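Local coordinates for USP37 protein (Homo sapiens, PDB 3U12), which probably acts as a cysteine-type deubiquitinase that cleaves bonds to the C-terminal glycine of ubiquitin, and is represented here by its pleckstrin homology (PH) domain, at residues E44-E49 with S53-Y58; L88-Q93 with L113-V118. One frame throughout, in Å; residues are numbered along the deposited sequence.

Contact 1 (E44-E49 with S53-Y58); sequences EIVEKE and SLVVHY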
ATOM      1  N   GLU A  44      -0.188  -0.195  -6.498  1.00 15.90           N
ATOM      2  CA  GLU A  44       0.116  -1.184  -7.545  1.00 16.36           C
ATOM      3  C   GLU A  44       1.494  -1.751  -7.264  1.00 19.92           C
ATOM      4  O   GLU A  44       2.421  -0.984  -6.995  1.00 18.25           O
ATOM      5  CB  GLU A  44       0.145  -0.485  -8.917  1.00 17.74           C
ATOM      6  CG  GLU A  44       0.394  -1.401 -10.106  1.00 29.99           C
ATOM      7  CD  GLU A  44       0.372  -0.716 -11.461  1.00 37.85           C
ATOM      8  OE1 GLU A  44       0.908   0.406 -11.576  1.00 28.07           O
ATOM      9  OE2 GLU A  44      -0.133  -1.329 -12.426  1.00 33.41           O
ATOM     10  N   ILE A  45       1.652  -3.069  -7.405  1.00 16.27           N
ATOM     11  CA  ILE A  45       2.972  -3.654  -7.218  1.00 15.05           C
ATOM     12  C   ILE A  45       3.759  -3.550  -8.538  1.00 17.48           C
ATOM     13  O   ILE A  45       3.227  -3.902  -9.596  1.00 16.13           O
ATOM     14  CB  ILE A  45       2.870  -5.132  -6.750  1.00 17.42           C
ATOM     15  CG1 ILE A  45       2.216  -5.273  -5.328  1.00 17.18           C
ATOM     16  CG2 ILE A  45       4.241  -5.836  -6.806  1.00 18.11           C
ATOM     17  CD1 ILE A  45       2.894  -4.454  -4.155  1.00 17.66           C
ATOM     18  N   VAL A  46       5.039  -3.134  -8.455  1.00 13.95           N
ATOM     19  CA  VAL A  46       5.947  -3.122  -9.615  1.00 15.26           C
ATOM     20  C   VAL A  46       7.258  -3.844  -9.224  1.00 16.72           C
ATOM     21  O   VAL A  46       7.493  -4.033  -8.048  1.00 15.06           O
ATOM     22  CB  VAL A  46       6.234  -1.706 -10.201  1.00 19.01           C
ATOM     23  CG1 VAL A  46       4.956  -1.047 -10.718  1.00 19.22           C
ATOM     24  CG2 VAL A  46       6.962  -0.817  -9.190  1.00 17.67           C
ATOM     25  N   GLU A  47       8.122  -4.174 -10.187  1.00 16.25           N
ATOM     26  CA  GLU A  47       9.386  -4.835  -9.854  1.00 18.45           C
ATOM     27  C   GLU A  47      10.459  -4.665 -10.894  1.00 26.54           C
ATOM     28  O   GLU A  47      10.189  -4.307 -12.045  1.00 26.41           O
ATOM     29  CB  GLU A  47       9.176  -6.352  -9.589  1.00 20.60           C
ATOM     30  CG  GLU A  47       8.925  -7.191 -10.829  1.00 33.40           C
ATOM     31  CD  GLU A  47       8.444  -8.613 -10.586  1.00 57.90           C
ATOM     32  OE1 GLU A  47       8.558  -9.111  -9.441  1.00 54.54           O
ATOM     33  OE2 GLU A  47       7.936  -9.226 -11.551  1.00 52.59           O
ATOM     34  N   LYS A  48      11.691  -4.974 -10.481  1.00 26.93           N
ATOM     35  CA  LYS A  48      12.888  -5.035 -11.336  1.00 30.06           C
ATOM     36  C   LYS A  48      13.909  -5.909 -10.625  1.00 38.00           C
ATOM     37  O   LYS A  48      14.174  -5.681  -9.444  1.00 37.18           O
ATOM     38  CB  LYS A  48      13.483  -3.653 -11.632  1.00 31.68           C
ATOM     39  CG  LYS A  48      14.389  -3.632 -12.882  1.00 42.17           C
ATOM     40  CD  LYS A  48      13.637  -3.976 -14.188  1.00 51.97           C
ATOM     41  CE  LYS A  48      14.559  -4.276 -15.342  1.00 70.31           C
ATOM     42  NZ  LYS A  48      13.887  -5.130 -16.361  1.00 80.49           N
ATOM     43  N   GLU A  49      14.440  -6.920 -11.329  1.00 39.54           N
ATOM     44  CA  GLU A  49      15.458  -7.877 -10.864  1.00 42.66           C
ATOM     45  C   GLU A  49      15.300  -8.220  -9.363  1.00 47.45           C
ATOM     46  O   GLU A  49      16.138  -7.853  -8.534  1.00 48.52           O
ATOM     47  CB  GLU A  49      16.876  -7.368 -11.192  1.00 46.39           C
ATOM     48  N   SER A  53       8.560  -2.983  -5.467  1.00 14.03           N
ATOM     49  CA  SER A  53       8.176  -1.671  -4.976  1.00 13.06           C
ATOM     50  C   SER A  53       6.681  -1.478  -5.121  1.00 16.16           C
ATOM     51  O   SER A  53       5.996  -2.308  -5.740  1.00 16.81           O
ATOM     52  CB  SER A  53       8.957  -0.557  -5.694  1.00 16.30           C
ATOM     53  OG  SER A  53      10.360  -0.685  -5.531  1.00 19.31           O
ATOM     54  N   LEU A  54       6.162  -0.394  -4.531  0.50 14.84           N
ATOM     55  CA  LEU A  54       4.745  -0.054  -4.566  0.50 14.67           C
ATOM     56  C   LEU A  54       4.551   1.352  -5.146  0.50 15.18           C
ATOM     57  O   LEU A  54       5.150   2.306  -4.654  0.50 14.43           O
ATOM     58  CB  LEU A  54       4.178  -0.132  -3.126  0.50 15.30           C
ATOM     59  CG  LEU A  54       2.671   0.104  -2.930  0.50 21.31           C
ATOM     60  CD1 LEU A  54       1.847  -1.024  -3.536  0.50 21.35           C
ATOM     61  CD2 LEU A  54       2.330   0.157  -1.457  0.50 25.20           C
ATOM     62  N   VAL A  55       3.692   1.474  -6.169  1.00 11.94           N
ATOM     63  CA  VAL A  55       3.387   2.749  -6.800  1.00 12.51           C
ATOM     64  C   VAL A  55       2.041   3.233  -6.284  1.00 16.24           C
ATOM     65  O   VAL A  55       1.058   2.483  -6.299  1.00 14.21           O
ATOM     66  CB  VAL A  55       3.384   2.695  -8.344  1.00 16.81           C
ATOM     67  CG1 VAL A  55       3.188   4.097  -8.933  1.00 16.86           C
ATOM     68  CG2 VAL A  55       4.677   2.101  -8.864  1.00 17.88           C
ATOM     69  N   VAL A  56       1.995   4.507  -5.887  1.00 15.21           N
ATOM     70  CA  VAL A  56       0.772   5.170  -5.443  1.00 15.70           C
ATOM     71  C   VAL A  56       0.320   6.096  -6.578  1.00 20.02           C
ATOM     72  O   VAL A  56       0.997   7.075  -6.886  1.00 18.63           O
ATOM     73  CB  VAL A  56       0.984   5.944  -4.114  1.00 19.04           C
ATOM     74  CG1 VAL A  56      -0.278   6.725  -3.720  1.00 19.55           C
ATOM     75  CG2 VAL A  56       1.422   4.999  -2.989  1.00 17.68           C
ATOM     76  N   HIS A  57      -0.806   5.771  -7.207  1.00 18.96           N
ATOM     77  CA  HIS A  57      -1.386   6.602  -8.277  1.00 20.75           C
ATOM     78  C   HIS A  57      -2.634   7.252  -7.693  1.00 25.16           C
ATOM     79  O   HIS A  57      -3.422   6.583  -7.004  1.00 25.64           O
ATOM     80  CB  HIS A  57      -1.874   5.738  -9.453  1.00 21.82           C
ATOM     81  CG  HIS A  57      -0.821   5.069 -10.276  1.00 24.41           C
ATOM     82  ND1 HIS A  57      -0.457   3.758 -10.039  1.00 25.15           N
ATOM     83  CD2 HIS A  57      -0.253   5.477 -11.436  1.00 27.14           C
ATOM     84  CE1 HIS A  57       0.368   3.431 -11.019  1.00 25.72           C
ATOM     85  NE2 HIS A  57       0.534   4.447 -11.881  1.00 26.78           N
ATOM     86  N   TYR A  58      -2.840   8.524  -7.987  1.00 18.86           N
ATOM     87  CA  TYR A  58      -4.041   9.223  -7.555  1.00 20.48           C
ATOM     88  C   TYR A  58      -4.919   9.470  -8.755  1.00 28.50           C
ATOM     89  O   TYR A  58      -4.407   9.691  -9.855  1.00 27.41           O
ATOM     90  CB  TYR A  58      -3.706  10.548  -6.864  1.00 22.73           C
ATOM     91  CG  TYR A  58      -2.980  10.371  -5.549  1.00 23.82           C
ATOM     92  CD1 TYR A  58      -3.571   9.685  -4.489  1.00 24.01           C
ATOM     93  CD2 TYR A  58      -1.728  10.946  -5.338  1.00 25.08           C
ATOM     94  CE1 TYR A  58      -2.907   9.517  -3.279  1.00 23.96           C
ATOM     95  CE2 TYR A  58      -1.058  10.792  -4.127  1.00 25.41           C
ATOM     96  CZ  TYR A  58      -1.667  10.106  -3.089  1.00 30.53           C
ATOM     97  OH  TYR A  58      -1.002   9.937  -1.903  1.00 32.16           O
TER
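Val46 and Val55 sit diagonally across neighbouring antiparallel strands and meet through methyls at about a right angle: Val55 CG2 lies 3.7 Å from Val46 CG1 and is also close to Val46 CG2. Holding Val55 CG1 anti to its nitrogen (chi1 -175°) leaves CG2 turned to Val46, while CG1 lies over the rim of one face of the His57 imidazole. On the same side of the sheet, Glu44 stretches out, CG trans to N and the chain straight beyond it, until OE1 reaches the edge of the His57 ring near its plane, 3.1 Å from CE1; carboxylate and ring are turned 65° apart. The opposite side carries Ile45 and Leu54, whose CD1 methyls approach to 3.6 Å in one of two Leu54 conformers, so that touch is less certain. Two hydrogen-bonded pairs join the backbones. Glu44 N gives to Val55 O (3.0 Å) and Val55 N returns to Glu44 O (2.9 Å); Val46 and Ser53 exchange a second pair. This is the register of the hairpin formed by strands 39-48 and 51-58 of the PH domain. Main-chain bonds thus fix the alignment, and the OE1 approach to a ring carbon suggests a polar attraction, stronger if the imidazole is protonated.

Contact 2 (L88-Q93 with L113-V118); sequences LMLTLQ and LFLDAV. With SO4 (sulfate ion), chain C.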
ATOM      1  N   LEU A  88      -6.238  -1.336   4.761  1.00 23.06           N
ATOM      2  CA  LEU A  88      -4.920  -1.943   4.787  1.00 22.87           C
ATOM      3  C   LEU A  88      -3.920  -0.887   5.215  1.00 27.87           C
ATOM      4  O   LEU A  88      -3.855   0.183   4.610  1.00 25.62           O
ATOM      5  CB  LEU A  88      -4.575  -2.526   3.396  1.00 21.50           C
ATOM      6  CG  LEU A  88      -3.261  -3.302   3.293  1.00 26.99           C
ATOM      7  CD1 LEU A  88      -3.406  -4.484   2.339  1.00 27.44           C
ATOM      8  CD2 LEU A  88      -2.113  -2.377   2.827  1.00 29.55           C
HETATM    9  N   MSE A  89      -3.121  -1.202   6.226  1.00 26.53           N
HETATM   10  CA  MSE A  89      -2.125  -0.267   6.748  1.00 27.68           C
HETATM   11  C   MSE A  89      -0.745  -0.888   6.690  1.00 27.87           C
HETATM   12  O   MSE A  89      -0.486  -1.932   7.285  1.00 27.36           O
HETATM   13  CB  MSE A  89      -2.508   0.173   8.173  1.00 33.53           C
HETATM   14  CG  MSE A  89      -3.750   1.034   8.178  1.00 43.67           C
HETATM   15 SE   MSE A  89      -4.679   0.987   9.851  1.00 59.02          SE
HETATM   16  CE  MSE A  89      -5.224   2.838   9.934  1.00 57.64           C
ATOM     17  N   LEU A  90       0.091  -0.289   5.882  1.00 21.99           N
ATOM     18  CA  LEU A  90       1.453  -0.723   5.619  1.00 20.58           C
ATOM     19  C   LEU A  90       2.443   0.245   6.246  1.00 23.96           C
ATOM     20  O   LEU A  90       2.488   1.410   5.851  1.00 21.22           O
ATOM     21  CB  LEU A  90       1.656  -0.757   4.094  1.00 17.91           C
ATOM     22  CG  LEU A  90       3.059  -1.063   3.550  1.00 21.71           C
ATOM     23  CD1 LEU A  90       3.534  -2.454   3.951  1.00 21.96           C
ATOM     24  CD2 LEU A  90       3.090  -0.906   2.035  1.00 19.72           C
ATOM     25  N   THR A  91       3.263  -0.255   7.182  1.00 21.31           N
ATOM     26  CA  THR A  91       4.350   0.516   7.771  1.00 22.83           C
ATOM     27  C   THR A  91       5.651  -0.003   7.164  1.00 25.84           C
ATOM     28  O   THR A  91       5.892  -1.215   7.135  1.00 25.06           O
ATOM     29  CB  THR A  91       4.347   0.454   9.297  1.00 31.30           C
ATOM     30  OG1 THR A  91       3.028   0.697   9.783  1.00 31.53           O
ATOM     31  CG2 THR A  91       5.336   1.436   9.932  1.00 33.27           C
ATOM     32  N   LEU A  92       6.492   0.915   6.701  1.00 21.72           N
ATOM     33  CA  LEU A  92       7.802   0.586   6.145  1.00 21.63           C
ATOM     34  C   LEU A  92       8.888   0.741   7.201  1.00 31.06           C
ATOM     35  O   LEU A  92       8.622   1.352   8.223  1.00 33.09           O
ATOM     36  CB  LEU A  92       8.090   1.461   4.902  1.00 19.26           C
ATOM     37  CG  LEU A  92       7.055   1.318   3.754  1.00 20.10           C
ATOM     38  CD1 LEU A  92       7.400   2.244   2.575  1.00 18.40           C
ATOM     39  CD2 LEU A  92       6.897  -0.143   3.328  1.00 18.22           C
ATOM     40  N   GLN A  93      10.104   0.195   6.964  1.00 30.86           N
ATOM     41  CA  GLN A  93      11.226   0.233   7.910  1.00 34.17           C
ATOM     42  C   GLN A  93      11.764   1.655   8.120  1.00 40.19           C
ATOM     43  O   GLN A  93      12.360   1.936   9.168  1.00 41.89           O
ATOM     44  CB  GLN A  93      12.346  -0.757   7.510  1.00 36.34           C
ATOM     45  CG  GLN A  93      11.939  -2.225   7.760  1.00 42.57           C
ATOM     46  CD  GLN A  93      12.965  -3.287   7.406  1.00 58.36           C
ATOM     47  OE1 GLN A  93      14.187  -3.085   7.478  1.00 54.63           O
ATOM     48  NE2 GLN A  93      12.482  -4.498   7.122  1.00 47.67           N
ATOM     49  N   LEU A 113      -1.288 -10.851   2.041  1.00 21.58           N
ATOM     50  CA  LEU A 113      -0.575 -12.116   1.863  1.00 23.64           C
ATOM     51  C   LEU A 113       0.700 -11.881   1.032  1.00 23.70           C
ATOM     52  O   LEU A 113       1.776 -12.292   1.450  1.00 23.27           O
ATOM     53  CB  LEU A 113      -1.498 -13.142   1.179  1.00 25.31           C
ATOM     54  CG  LEU A 113      -0.971 -14.546   0.979  1.00 32.51           C
ATOM     55  CD1 LEU A 113      -0.616 -15.170   2.288  1.00 36.74           C
ATOM     56  CD2 LEU A 113      -2.024 -15.411   0.330  1.00 35.33           C
ATOM     57  N   PHE A 114       0.586 -11.111  -0.066  1.00 20.42           N
ATOM     58  CA  PHE A 114       1.727 -10.788  -0.897  1.00 19.24           C
ATOM     59  C   PHE A 114       2.752  -9.958  -0.117  1.00 21.00           C
ATOM     60  O   PHE A 114       3.962 -10.230  -0.197  1.00 21.02           O
ATOM     61  CB  PHE A 114       1.301 -10.070  -2.195  1.00 19.04           C
ATOM     62  CG  PHE A 114       2.487  -9.689  -3.053  1.00 19.63           C
ATOM     63  CD1 PHE A 114       3.122 -10.634  -3.849  1.00 25.22           C
ATOM     64  CD2 PHE A 114       2.997  -8.392  -3.029  1.00 21.54           C
ATOM     65  CE1 PHE A 114       4.232 -10.284  -4.630  1.00 26.29           C
ATOM     66  CE2 PHE A 114       4.105  -8.049  -3.806  1.00 24.08           C
ATOM     67  CZ  PHE A 114       4.730  -9.007  -4.576  1.00 23.49           C
ATOM     68  N   LEU A 115       2.274  -8.962   0.642  1.00 17.02           N
ATOM     69  CA  LEU A 115       3.173  -8.089   1.399  1.00 16.83           C
ATOM     70  C   LEU A 115       3.888  -8.858   2.503  1.00 22.17           C
ATOM     71  O   LEU A 115       5.065  -8.606   2.759  1.00 21.98           O
ATOM     72  CB  LEU A 115       2.419  -6.869   1.967  1.00 15.67           C
ATOM     73  CG  LEU A 115       1.936  -5.858   0.926  1.00 16.99           C
ATOM     74  CD1 LEU A 115       0.973  -4.848   1.579  1.00 16.46           C
ATOM     75  CD2 LEU A 115       3.135  -5.155   0.217  1.00 14.78           C
ATOM     76  N   ASP A 116       3.184  -9.816   3.132  1.00 20.16           N
ATOM     77  CA  ASP A 116       3.773 -10.692   4.146  1.00 22.68           C
ATOM     78  C   ASP A 116       4.894 -11.556   3.520  1.00 25.16           C
ATOM     79  O   ASP A 116       5.978 -11.657   4.106  1.00 25.15           O
ATOM     80  CB  ASP A 116       2.691 -11.573   4.799  1.00 25.21           C
ATOM     81  CG  ASP A 116       3.155 -12.324   6.039  1.00 37.75           C
ATOM     82  OD1 ASP A 116       4.175 -11.900   6.653  1.00 39.41           O
ATOM     83  OD2 ASP A 116       2.476 -13.301   6.428  1.00 40.04           O
ATOM     84  N   ALA A 117       4.634 -12.158   2.330  1.00 22.04           N
ATOM     85  CA  ALA A 117       5.627 -12.965   1.608  1.00 23.22           C
ATOM     86  C   ALA A 117       6.901 -12.110   1.235  1.00 24.85           C
ATOM     87  O   ALA A 117       8.019 -12.579   1.416  1.00 25.44           O
ATOM     88  CB  ALA A 117       5.000 -13.573   0.369  1.00 23.20           C
ATOM     89  N   VAL A 118       6.722 -10.844   0.811  1.00 22.01           N
ATOM     90  CA  VAL A 118       7.850  -9.931   0.506  1.00 21.34           C
ATOM     91  C   VAL A 118       8.652  -9.666   1.793  1.00 27.75           C
ATOM     92  O   VAL A 118       9.884  -9.769   1.800  1.00 28.16           O
ATOM     93  CB  VAL A 118       7.346  -8.604  -0.108  1.00 22.28           C
ATOM     94  CG1 VAL A 118       8.484  -7.583  -0.246  1.00 22.14           C
ATOM     95  CG2 VAL A 118       6.688  -8.855  -1.452  1.00 21.09           C
TER
HETATM   96  S   SO4 C1000      15.087  -7.512   6.040  1.00 87.16           S
HETATM   97  O1  SO4 C1000      15.641  -8.368   7.101  1.00 91.67           O
HETATM   98  O2  SO4 C1000      16.088  -6.509   5.652  1.00 91.80           O
HETATM   99  O3  SO4 C1000      14.741  -8.346   4.885  1.00 93.10           O
HETATM  100  O4  SO4 C1000      13.873  -6.838   6.533  1.00 92.20           O
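Leu115 of the C-terminal helix meets strand 85-92 through CD1, which touches two leucines, two residues apart, on the same face of the strand. The methyl is 4.1 Å from Leu88 CD2 and 4.2 Å from Leu90 CD1, the two approaching it from directions roughly at right angles. Leu115 places CG beside its own nitrogen (chi1 -69°), whereas Leu88 carries CG trans to N, and these two side chains run obliquely to each other. All three leucines are buried, and Val76 of strand 73-80 and Leu69 of a loop touch both Leu90 and Leu115, adding to the apolar cluster.

Hydrogen bonding here lies outside the helix-strand interface. Within the helix, Val118 N bonds to Phe114 O at 3.0 Å, and one turn of separation also brings Val118 CG2 over a face of the Phe114 ring, 3.5 Å above its plane and displaced toward the rim. Beyond the strand end, Gln93 extends its side chain so that NE2 donates to sulfate O4 over 2.8 Å, nearly straight at 166°. The same amide nitrogen bonds to Ile73 O, while His71 ND1 and Asn121 ND2 also bond to the sulfate.

In a PH domain the C-terminal helix closes one end of the curved sheet, and here that closure rests on aliphatic contact: with no hydrogen bond crossing between helix and strand, shape and the burial of methyl groups hold them together at this point, whereas the amide of Gln93, just past the strand, takes part in holding a sulfate ion of probable crystallisation origin.

Contact 1 comes first along the chain and is complete before contact 2 begins; their centres lie about 13 Å apart. Both involve the one curled antiparallel sheet of the PH domain, the hairpin of strands 39-48 and 51-58 supplying contact 1 and contact 2 joining strand 85-92 to helix 105-119. They touch at two points: Ile45 CG1 lies 3.7 Å from Phe114 CE2, and Leu54 CD2, in the conformer given, the same distance from Leu90 CD2, the latter a touch between buried residues. The helix therefore packs on the hairpin as well as on the later strand, so the Ile45/Leu54 face of the hairpin and the C-terminal helix join in one apolar layer.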